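Local coordinates for undecaprenyl-diphosphooligosaccharide--protein glycotransferase (Campylobacter jejuni, PDB 3AAG), which transfers a preassembled heptasaccharide from an undecaprenyl diphosphate lipid to asparagine side chains of target proteins, this chain being its periplasmic C-terminal part, at residues Y31-W36 and R136-Y141; W35-Y40 and S147-T152; T171-Y176 and L187-V192. All coordinates share one frame; numbering follows the deposited sequence.

Overall arrangement
From the N terminus the chain first lays down residues 31-36, then 35-40, which shares Trp35 and Trp36 with it. About a hundred residues later, after several helices, the strand at 138-140 comes back and closes contact 1. Residues 147-152 follow and close contact 2. The two loops cross rather than nest, because contact 2 opens before contact 1 closes. Both contacts lie in the core part, with centres about 13 Å apart. Contact 3 comes in series after them and closes a short hairpin loop in the C-terminal sheet. Contacts 2 and 3 touch where Phe150 meets Phe172, so helix 150-155, which begins within the MI motif, joins the core to the sheet.

Contact 1: Y31-W36 and R136-Y141; sequences YVVTWW and RDIYLY
Tyr31, Val32 and Val33 pair in parallel with Ile138, Tyr139 and Leu140, the short strand axes passing 4.6 Å apart at 27°. Four backbone hydrogen bonds form the ladder. Tyr31 N donates to Asp137 O, and Tyr139 N returns a bond to Tyr31 O. Val33 N reaches Tyr139 O at 2.7 Å. Tyr141 N donates to Val33 O. Past the strands, Thr34 OG1 adds a side-chain bond to Tyr141 O at 2.7 Å, from a position tilted out of the carbonyl plane. Tyr141 holds its CG anti to the backbone N (chi1 -180°), which brings ring atom CD2 to 3.6 Å from Thr34 OG1, at the ring edge. On the face of Val32 and Tyr139, Val32 CG1 lies 3.8 Å from Tyr141 CB. On the face of Tyr31, Val33 and Ile138, Val33 CG2 meets Ile138 CG2 at 3.9 Å. Arg136 runs obliquely past the Tyr31 ring, its CD closest to CD1, and the guanidinium plane stands 86° to the ring. Arg136 NE bonds the backbone O of Glu29. Glu88 accepts a hydrogen bond from Tyr31 OH and forms a salt bridge with Arg136. Tyr141 OH bonds Glu15, and the tail of the chain adds backbone bonds to Ile138 and Leu140. At one end, Arg136 lies near the calcium ion bound by Glu29 and Thr135. At the other, this two-stranded parallel sheet of the STT3-family core leads directly into the WWDYG motif.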
loop_
_atom_site.group_PDB
_atom_site.type_symbol
_atom_site.label_atom_id
_atom_site.label_comp_id
_atom_site.label_asym_id
_atom_site.label_seq_id
_atom_site.Cartn_x
_atom_site.Cartn_y
_atom_site.Cartn_z
ATOM N N TYR A 31 -1.869 -6.268 16.471
ATOM C CA TYR A 31 -1.008 -5.360 15.731
ATOM C C TYR A 31 -1.822 -4.593 14.704
ATOM O O TYR A 31 -2.803 -5.104 14.166
ATOM C CB TYR A 31 0.106 -6.127 15.020
ATOM C CG TYR A 31 1.309 -6.409 15.883
ATOM C CD1 TYR A 31 1.197 -7.178 17.031
ATOM C CD2 TYR A 31 2.562 -5.918 15.542
ATOM C CE1 TYR A 31 2.298 -7.448 17.820
ATOM C CE2 TYR A 31 3.670 -6.180 16.327
ATOM C CZ TYR A 31 3.531 -6.946 17.464
ATOM O OH TYR A 31 4.626 -7.213 18.254
ATOM N N VAL A 32 -1.406 -3.361 14.438
ATOM C CA VAL A 32 -1.799 -2.676 13.223
ATOM C C VAL A 32 -0.586 -2.580 12.314
ATOM O O VAL A 32 0.443 -2.031 12.700
ATOM C CB VAL A 32 -2.335 -1.263 13.526
ATOM C CG1 VAL A 32 -2.331 -0.410 12.269
ATOM C CG2 VAL A 32 -3.731 -1.345 14.119
ATOM N N VAL A 33 -0.703 -3.134 11.113
ATOM C CA VAL A 33 0.344 -2.998 10.111
ATOM C C VAL A 33 0.123 -1.741 9.284
ATOM O O VAL A 33 -0.954 -1.537 8.726
ATOM C CB VAL A 33 0.412 -4.228 9.182
ATOM C CG1 VAL A 33 1.439 -4.008 8.083
ATOM C CG2 VAL A 33 0.747 -5.472 9.983
ATOM N N THR A 34 1.146 -0.897 9.214
ATOM C CA THR A 34 1.039 0.378 8.518
ATOM C C THR A 34 2.393 1.075 8.452
ATOM O O THR A 34 3.367 0.611 9.035
ATOM C CB THR A 34 0.025 1.308 9.210
ATOM O OG1 THR A 34 -0.586 2.161 8.234
ATOM C CG2 THR A 34 0.714 2.159 10.271
ATOM N N TRP A 35 2.447 2.192 7.737
ATOM C CA TRP A 35 3.690 2.932 7.577
ATOM C C TRP A 35 4.057 3.650 8.872
ATOM O O TRP A 35 3.183 3.977 9.673
ATOM C CB TRP A 35 3.560 3.933 6.431
ATOM C CG TRP A 35 4.873 4.406 5.911
ATOM C CD1 TRP A 35 5.275 5.699 5.757
ATOM C CD2 TRP A 35 5.967 3.590 5.483
ATOM N NE1 TRP A 35 6.552 5.739 5.254
ATOM C CE2 TRP A 35 7.000 4.457 5.078
ATOM C CE3 TRP A 35 6.173 2.210 5.402
ATOM C CZ2 TRP A 35 8.220 3.990 4.600
ATOM C CZ3 TRP A 35 7.386 1.748 4.926
ATOM C CH2 TRP A 35 8.394 2.635 4.531
ATOM N N TRP A 36 5.347 3.894 9.080
ATOM C CA TRP A 36 5.829 4.364 10.380
ATOM C C TRP A 36 5.374 5.781 10.724
ATOM O O TRP A 36 5.299 6.145 11.896
ATOM C CB TRP A 36 7.352 4.252 10.480
ATOM C CG TRP A 36 8.097 5.241 9.633
ATOM C CD1 TRP A 36 8.625 5.024 8.394
ATOM C CD2 TRP A 36 8.404 6.600 9.967
ATOM N NE1 TRP A 36 9.237 6.161 7.934
ATOM C CE2 TRP A 36 9.117 7.145 8.880
ATOM C CE3 TRP A 36 8.144 7.410 11.076
ATOM C CZ2 TRP A 36 9.573 8.462 8.870
ATOM C CZ3 TRP A 36 8.599 8.719 11.065
ATOM C CH2 TRP A 36 9.304 9.231 9.969
ATOM N N ARG A 136 -2.696 -13.602 17.778
ATOM C CA ARG A 136 -3.291 -12.280 17.928
ATOM C C ARG A 136 -3.953 -11.827 16.634
ATOM O O ARG A 136 -3.672 -12.362 15.563
ATOM C CB ARG A 136 -2.227 -11.267 18.348
ATOM C CG ARG A 136 -0.978 -11.301 17.487
ATOM C CD ARG A 136 -0.045 -10.155 17.828
ATOM N NE ARG A 136 0.140 -10.023 19.269
ATOM C CZ ARG A 136 0.673 -10.964 20.042
ATOM N NH1 ARG A 136 1.073 -12.111 19.510
ATOM N NH2 ARG A 136 0.804 -10.762 21.346
ATOM N N ASP A 137 -4.829 -10.833 16.737
ATOM C CA ASP A 137 -5.448 -10.242 15.558
ATOM C C ASP A 137 -4.518 -9.239 14.883
ATOM O O ASP A 137 -3.630 -8.674 15.520
ATOM C CB ASP A 137 -6.774 -9.575 15.924
ATOM C CG ASP A 137 -7.909 -10.570 16.047
ATOM O OD1 ASP A 137 -7.757 -11.710 15.558
ATOM O OD2 ASP A 137 -8.953 -10.212 16.630
ATOM N N ILE A 138 -4.728 -9.027 13.587
ATOM C CA ILE A 138 -3.930 -8.083 12.814
ATOM C C ILE A 138 -4.832 -7.219 11.940
ATOM O O ILE A 138 -5.804 -7.708 11.362
ATOM C CB ILE A 138 -2.923 -8.810 11.903
ATOM C CG1 ILE A 138 -1.948 -9.644 12.736
ATOM C CG2 ILE A 138 -2.169 -7.812 11.039
ATOM C CD1 ILE A 138 -0.898 -10.360 11.911
ATOM N N TYR A 139 -4.504 -5.934 11.845
ATOM C CA TYR A 139 -5.260 -5.015 11.005
ATOM C C TYR A 139 -4.340 -4.238 10.072
ATOM O O TYR A 139 -3.239 -3.846 10.457
ATOM C CB TYR A 139 -6.064 -4.042 11.863
ATOM C CG TYR A 139 -6.985 -4.712 12.857
ATOM C CD1 TYR A 139 -6.484 -5.310 14.005
ATOM C CD2 TYR A 139 -8.356 -4.738 12.649
ATOM C CE1 TYR A 139 -7.325 -5.918 14.915
ATOM C CE2 TYR A 139 -9.202 -5.345 13.552
ATOM C CZ TYR A 139 -8.683 -5.932 14.683
ATOM O OH TYR A 139 -9.530 -6.538 15.582
ATOM N N LEU A 140 -4.799 -4.019 8.843
ATOM C CA LEU A 140 -4.139 -3.095 7.933
ATOM C C LEU A 140 -4.783 -1.720 8.009
ATOM O O LEU A 140 -6.007 -1.592 7.948
ATOM C CB LEU A 140 -4.205 -3.616 6.498
ATOM C CG LEU A 140 -3.220 -4.725 6.135
ATOM C CD1 LEU A 140 -3.479 -5.958 6.987
ATOM C CD2 LEU A 140 -3.334 -5.059 4.655
ATOM N N TYR A 141 -3.951 -0.694 8.140
ATOM C CA TYR A 141 -4.416 0.686 8.092
ATOM C C TYR A 141 -3.864 1.374 6.849
ATOM O O TYR A 141 -2.653 1.469 6.671
ATOM C CB TYR A 141 -3.977 1.432 9.352
ATOM C CG TYR A 141 -4.416 2.876 9.407
ATOM C CD1 TYR A 141 -5.761 3.215 9.398
ATOM C CD2 TYR A 141 -3.482 3.901 9.479
ATOM C CE1 TYR A 141 -6.166 4.535 9.456
ATOM C CE2 TYR A 141 -3.877 5.223 9.537
ATOM C CZ TYR A 141 -5.218 5.534 9.525
ATOM O OH TYR A 141 -5.613 6.849 9.581
#

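Contact 2: W35-Y40 and S147-T152; sequences WWDYGY and SLIFST
Ile149 CD1 touches both Trp35 and Tyr38 and makes most of the close contacts between the WWDYG motif and the MI motif. In this family these motifs define the pocket for the +2 serine or threonine of the acceptor sequon, and Ile149 and residues 35-37 probably meet the acceptor peptide. The methyl lies 3.5 Å from Trp35 CD1. The Ile149 and Trp35 side chains run at a slant to each other. Tyr38 approaches Ile149 from the opposite direction. No hydrogen bond links the two segments. Farther along, Trp35 CZ2 comes within 4.4 Å of Thr152 CG2, so the indole reaches from Ile149 to the first turn of helix 150-155. A second shell sets these groups. Ile149 is the N-cap residue of that helix. With CG1 between backbone N and carbonyl carbon (chi1 54°) and the chain extended beyond it, CD1 reaches Trp35 CD1 and the Tyr38 hydroxyl. On the other side, Tyr38 N bonds Trp35 O and Gly39 N bonds Trp36 O, bending the motif into a 3-10 turn ahead of helix 39-46. Trp36 CD1 lies toward the rim of one face of the Trp35 indole, and the Trp36 ring itself stacks on His57. The Tyr38 hydroxyl oxygen, OH, is 3.4 Å from Ile149 CD1.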
loop_
_atom_site.group_PDB
_atom_site.type_symbol
_atom_site.label_atom_id
_atom_site.label_comp_id
_atom_site.label_asym_id
_atom_site.label_seq_id
_atom_site.Cartn_x
_atom_site.Cartn_y
_atom_site.Cartn_z
ATOM N N TRP A 35 2.447 2.192 7.737
ATOM C CA TRP A 35 3.690 2.932 7.577
ATOM C C TRP A 35 4.057 3.650 8.872
ATOM O O TRP A 35 3.183 3.977 9.673
ATOM C CB TRP A 35 3.560 3.933 6.431
ATOM C CG TRP A 35 4.873 4.406 5.911
ATOM C CD1 TRP A 35 5.275 5.699 5.757
ATOM C CD2 TRP A 35 5.967 3.590 5.483
ATOM N NE1 TRP A 35 6.552 5.739 5.254
ATOM C CE2 TRP A 35 7.000 4.457 5.078
ATOM C CE3 TRP A 35 6.173 2.210 5.402
ATOM C CZ2 TRP A 35 8.220 3.990 4.600
ATOM C CZ3 TRP A 35 7.386 1.748 4.926
ATOM C CH2 TRP A 35 8.394 2.635 4.531
ATOM N N TRP A 36 5.347 3.894 9.080
ATOM C CA TRP A 36 5.829 4.364 10.380
ATOM C C TRP A 36 5.374 5.781 10.724
ATOM O O TRP A 36 5.299 6.145 11.896
ATOM C CB TRP A 36 7.352 4.252 10.480
ATOM C CG TRP A 36 8.097 5.241 9.633
ATOM C CD1 TRP A 36 8.625 5.024 8.394
ATOM C CD2 TRP A 36 8.404 6.600 9.967
ATOM N NE1 TRP A 36 9.237 6.161 7.934
ATOM C CE2 TRP A 36 9.117 7.145 8.880
ATOM C CE3 TRP A 36 8.144 7.410 11.076
ATOM C CZ2 TRP A 36 9.573 8.462 8.870
ATOM C CZ3 TRP A 36 8.599 8.719 11.065
ATOM C CH2 TRP A 36 9.304 9.231 9.969
ATOM N N ASP A 37 5.072 6.575 9.702
ATOM C CA ASP A 37 4.569 7.931 9.909
ATOM C C ASP A 37 3.290 7.939 10.738
ATOM O O ASP A 37 2.914 8.964 11.302
ATOM C CB ASP A 37 4.317 8.624 8.568
ATOM C CG ASP A 37 5.595 9.115 7.914
ATOM O OD1 ASP A 37 5.533 10.104 7.150
ATOM O OD2 ASP A 37 6.663 8.512 8.165
ATOM N N TYR A 38 2.621 6.795 10.810
ATOM C CA TYR A 38 1.365 6.701 11.542
ATOM C C TYR A 38 1.522 5.803 12.761
ATOM O O TYR A 38 0.569 5.572 13.505
ATOM C CB TYR A 38 0.255 6.181 10.627
ATOM C CG TYR A 38 0.355 6.698 9.209
ATOM C CD1 TYR A 38 0.376 8.064 8.946
ATOM C CD2 TYR A 38 0.431 5.824 8.133
ATOM C CE1 TYR A 38 0.468 8.540 7.652
ATOM C CE2 TYR A 38 0.523 6.293 6.835
ATOM C CZ TYR A 38 0.544 7.651 6.601
ATOM O OH TYR A 38 0.637 8.117 5.307
ATOM N N GLY A 39 2.736 5.303 12.963
ATOM C CA GLY A 39 3.024 4.434 14.095
ATOM C C GLY A 39 2.523 5.000 15.410
ATOM O O GLY A 39 1.812 4.328 16.156
ATOM N N TYR A 40 2.892 6.242 15.701
ATOM C CA TYR A 40 2.538 6.847 16.977
ATOM C C TYR A 40 1.044 7.130 17.105
ATOM O O TYR A 40 0.414 6.713 18.078
ATOM C CB TYR A 40 3.369 8.102 17.244
ATOM C CG TYR A 40 4.773 7.787 17.702
ATOM C CD1 TYR A 40 5.878 8.300 17.035
ATOM C CD2 TYR A 40 4.995 6.957 18.794
ATOM C CE1 TYR A 40 7.165 8.005 17.450
ATOM C CE2 TYR A 40 6.273 6.657 19.214
ATOM C CZ TYR A 40 7.354 7.183 18.540
ATOM O OH TYR A 40 8.628 6.885 18.962
ATOM N N SER A 147 -0.859 8.007 -0.258
ATOM C CA SER A 147 -0.550 8.152 -1.677
ATOM C C SER A 147 0.610 9.122 -1.910
ATOM O O SER A 147 1.483 8.869 -2.739
ATOM C CB SER A 147 -1.786 8.607 -2.455
ATOM O OG SER A 147 -2.255 9.856 -1.980
ATOM N N LEU A 148 0.617 10.230 -1.176
ATOM C CA LEU A 148 1.625 11.266 -1.380
ATOM C C LEU A 148 3.026 10.785 -1.022
ATOM O O LEU A 148 4.014 11.431 -1.367
ATOM C CB LEU A 148 1.288 12.520 -0.572
ATOM C CG LEU A 148 0.066 13.325 -1.015
ATOM C CD1 LEU A 148 -0.119 14.530 -0.113
ATOM C CD2 LEU A 148 0.192 13.752 -2.470
ATOM N N ILE A 149 3.109 9.656 -0.325
ATOM C CA ILE A 149 4.395 9.146 0.147
ATOM C C ILE A 149 4.609 7.691 -0.248
ATOM O O ILE A 149 5.651 7.108 0.050
ATOM C CB ILE A 149 4.536 9.267 1.677
ATOM C CG1 ILE A 149 3.349 8.602 2.379
ATOM C CG2 ILE A 149 4.674 10.724 2.089
ATOM C CD1 ILE A 149 3.690 8.028 3.734
ATOM N N PHE A 150 3.620 7.108 -0.919
ATOM C CA PHE A 150 3.629 5.676 -1.200
ATOM C C PHE A 150 4.854 5.256 -2.005
ATOM O O PHE A 150 5.354 4.140 -1.857
ATOM C CB PHE A 150 2.349 5.260 -1.928
ATOM C CG PHE A 150 2.138 3.773 -1.972
ATOM C CD1 PHE A 150 2.036 3.041 -0.798
ATOM C CD2 PHE A 150 2.047 3.106 -3.184
ATOM C CE1 PHE A 150 1.843 1.669 -0.832
ATOM C CE2 PHE A 150 1.854 1.735 -3.227
ATOM C CZ PHE A 150 1.752 1.015 -2.046
ATOM N N SER A 151 5.337 6.152 -2.857
ATOM C CA SER A 151 6.560 5.904 -3.605
ATOM C C SER A 151 7.692 5.514 -2.664
ATOM O O SER A 151 8.419 4.551 -2.912
ATOM C CB SER A 151 6.953 7.143 -4.408
ATOM O OG SER A 151 7.915 6.818 -5.394
ATOM N N THR A 152 7.837 6.272 -1.581
ATOM C CA THR A 152 8.864 5.995 -0.589
ATOM C C THR A 152 8.537 4.737 0.202
ATOM O O THR A 152 9.430 3.966 0.553
ATOM C CB THR A 152 9.037 7.169 0.386
ATOM O OG1 THR A 152 9.687 8.256 -0.284
ATOM C CG2 THR A 152 9.874 6.746 1.582
#

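Contact 3: T171-Y176 and L187-V192; sequences TFSTAY and LSNGVV
Asn189 and Ser188 reach from a turn onto the strand residues Ser173, Ala175 and Tyr176. The Asn189 side chain can be followed outward. Its CB lies 3.6 Å from Ser173 OG and also faces the Ala175 methyl. CG carries the amide past that methyl, and Asn189 OD1 lies beside Ala175 CB. The other branch, Asn189 ND2, gives a weak hydrogen bond to Ser173 OG at 3.4 Å. The chi1 of 54° sets CG between the backbone N and the carbonyl carbon, which lays the amide beside Ser173 OG and the Ala175 methyl. Ser173 OG extends anti to its own backbone N (chi1 -161°) to meet it.

Both segments belong to the C-terminal beta-barrel domain. Strands 172-179 and 184-187 form an antiparallel hairpin, and a type I beta turn from Leu187 to Gly190 then leads toward strand 192-194. Leu187 N bonds Val191 O across the base of this turn. Ser188 and Asn189 are its two central residues.

Ser188 grips the end of the strand segment in two ways. Its OG accepts a hydrogen bond from Tyr176 N at 2.7 Å. Its N gives a weak, strongly bent bond to Tyr176 O, with an angle of 115° at the hydrogen. Ser188 CB sits over the centre of the Tyr176 ring in a CH-pi contact, 3.4 Å from the centroid. The ring also stacks with Tyr246. Leu187 CB packs against Ala175 CB at 4.1 Å, and its side chain continues onto Phe249 of strand 249-252, which pairs with the far side of strand 172-179. Ala175 in turn bonds through its backbone to Gln248 and Phe249.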
loop_
_atom_site.group_PDB
_atom_site.type_symbol
_atom_site.label_atom_id
_atom_site.label_comp_id
_atom_site.label_asym_id
_atom_site.label_seq_id
_atom_site.Cartn_x
_atom_site.Cartn_y
_atom_site.Cartn_z
ATOM N N THR A 171 7.175 2.822 -10.329
ATOM C CA THR A 171 6.644 4.155 -10.592
ATOM C C THR A 171 5.319 4.410 -9.882
ATOM O O THR A 171 4.318 3.742 -10.146
ATOM C CB THR A 171 6.479 4.417 -12.098
ATOM O OG1 THR A 171 7.756 4.320 -12.742
ATOM C CG2 THR A 171 5.901 5.803 -12.336
ATOM N N PHE A 172 5.325 5.385 -8.980
ATOM C CA PHE A 172 4.106 5.853 -8.335
ATOM C C PHE A 172 4.192 7.361 -8.145
ATOM O O PHE A 172 4.525 7.842 -7.063
ATOM C CB PHE A 172 3.919 5.165 -6.982
ATOM C CG PHE A 172 2.522 5.256 -6.439
ATOM C CD1 PHE A 172 1.572 4.302 -6.768
ATOM C CD2 PHE A 172 2.158 6.292 -5.596
ATOM C CE1 PHE A 172 0.287 4.381 -6.268
ATOM C CE2 PHE A 172 0.873 6.377 -5.093
ATOM C CZ PHE A 172 -0.063 5.421 -5.429
ATOM N N SER A 173 3.902 8.103 -9.209
ATOM C CA SER A 173 4.007 9.555 -9.173
ATOM C C SER A 173 2.628 10.195 -9.105
ATOM O O SER A 173 1.816 10.041 -10.018
ATOM C CB SER A 173 4.773 10.072 -10.393
ATOM O OG SER A 173 5.265 11.381 -10.166
ATOM N N THR A 174 2.366 10.909 -8.017
ATOM C CA THR A 174 1.124 11.657 -7.881
ATOM C C THR A 174 1.352 13.128 -8.200
ATOM O O THR A 174 2.462 13.638 -8.054
ATOM C CB THR A 174 0.539 11.522 -6.463
ATOM O OG1 THR A 174 1.440 12.103 -5.512
ATOM C CG2 THR A 174 0.320 10.057 -6.116
ATOM N N ALA A 175 0.298 13.808 -8.641
ATOM C CA ALA A 175 0.428 15.180 -9.116
ATOM C C ALA A 175 -0.910 15.907 -9.163
ATOM O O ALA A 175 -1.967 15.286 -9.285
ATOM C CB ALA A 175 1.097 15.207 -10.480
ATOM N N TYR A 176 -0.849 17.231 -9.063
ATOM C CA TYR A 176 -2.016 18.083 -9.255
ATOM C C TYR A 176 -1.819 18.945 -10.497
ATOM O O TYR A 176 -0.687 19.219 -10.892
ATOM C CB TYR A 176 -2.214 18.980 -8.032
ATOM C CG TYR A 176 -0.949 19.682 -7.588
ATOM C CD1 TYR A 176 -0.771 21.043 -7.807
ATOM C CD2 TYR A 176 0.072 18.981 -6.958
ATOM C CE1 TYR A 176 0.386 21.686 -7.406
ATOM C CE2 TYR A 176 1.231 19.615 -6.554
ATOM C CZ TYR A 176 1.383 20.968 -6.779
ATOM O OH TYR A 176 2.535 21.603 -6.378
ATOM N N LEU A 187 0.516 18.685 -15.495
ATOM C CA LEU A 187 0.585 18.035 -14.191
ATOM C C LEU A 187 1.788 18.519 -13.387
ATOM O O LEU A 187 2.789 18.962 -13.952
ATOM C CB LEU A 187 0.636 16.515 -14.352
ATOM C CG LEU A 187 -0.687 15.831 -14.702
ATOM C CD1 LEU A 187 -0.494 14.330 -14.826
ATOM C CD2 LEU A 187 -1.749 16.156 -13.664
ATOM N N SER A 188 1.683 18.428 -12.065
ATOM C CA SER A 188 2.680 19.009 -11.173
ATOM C C SER A 188 3.980 18.210 -11.170
ATOM O O SER A 188 5.012 18.694 -10.710
ATOM C CB SER A 188 2.129 19.116 -9.749
ATOM O OG SER A 188 1.766 17.842 -9.245
ATOM N N ASN A 189 3.921 16.985 -11.682
ATOM C CA ASN A 189 5.094 16.117 -11.724
ATOM C C ASN A 189 5.872 16.259 -13.027
ATOM O O ASN A 189 6.586 15.344 -13.437
ATOM C CB ASN A 189 4.690 14.658 -11.507
ATOM C CG ASN A 189 3.618 14.199 -12.475
ATOM O OD1 ASN A 189 2.812 15.000 -12.954
ATOM N ND2 ASN A 189 3.598 12.904 -12.768
ATOM N N GLY A 190 5.728 17.410 -13.675
ATOM C CA GLY A 190 6.449 17.690 -14.912
ATOM C C GLY A 190 5.865 16.954 -16.101
ATOM O O GLY A 190 6.424 16.984 -17.199
ATOM N N VAL A 191 4.734 16.290 -15.881
ATOM C CA VAL A 191 4.086 15.508 -16.926
ATOM C C VAL A 191 3.004 16.317 -17.632
ATOM O O VAL A 191 2.340 17.151 -17.017
ATOM C CB VAL A 191 3.458 14.223 -16.357
ATOM C CG1 VAL A 191 2.582 13.553 -17.402
ATOM C CG2 VAL A 191 4.541 13.276 -15.869
ATOM N N VAL A 192 2.832 16.064 -18.925
ATOM C CA VAL A 192 1.733 16.653 -19.679
ATOM C C VAL A 192 0.763 15.582 -20.162
ATOM O O VAL A 192 1.095 14.776 -21.032
ATOM C CB VAL A 192 2.241 17.459 -20.886
ATOM C CG1 VAL A 192 1.081 18.141 -21.594
ATOM C CG2 VAL A 192 3.275 18.482 -20.440
#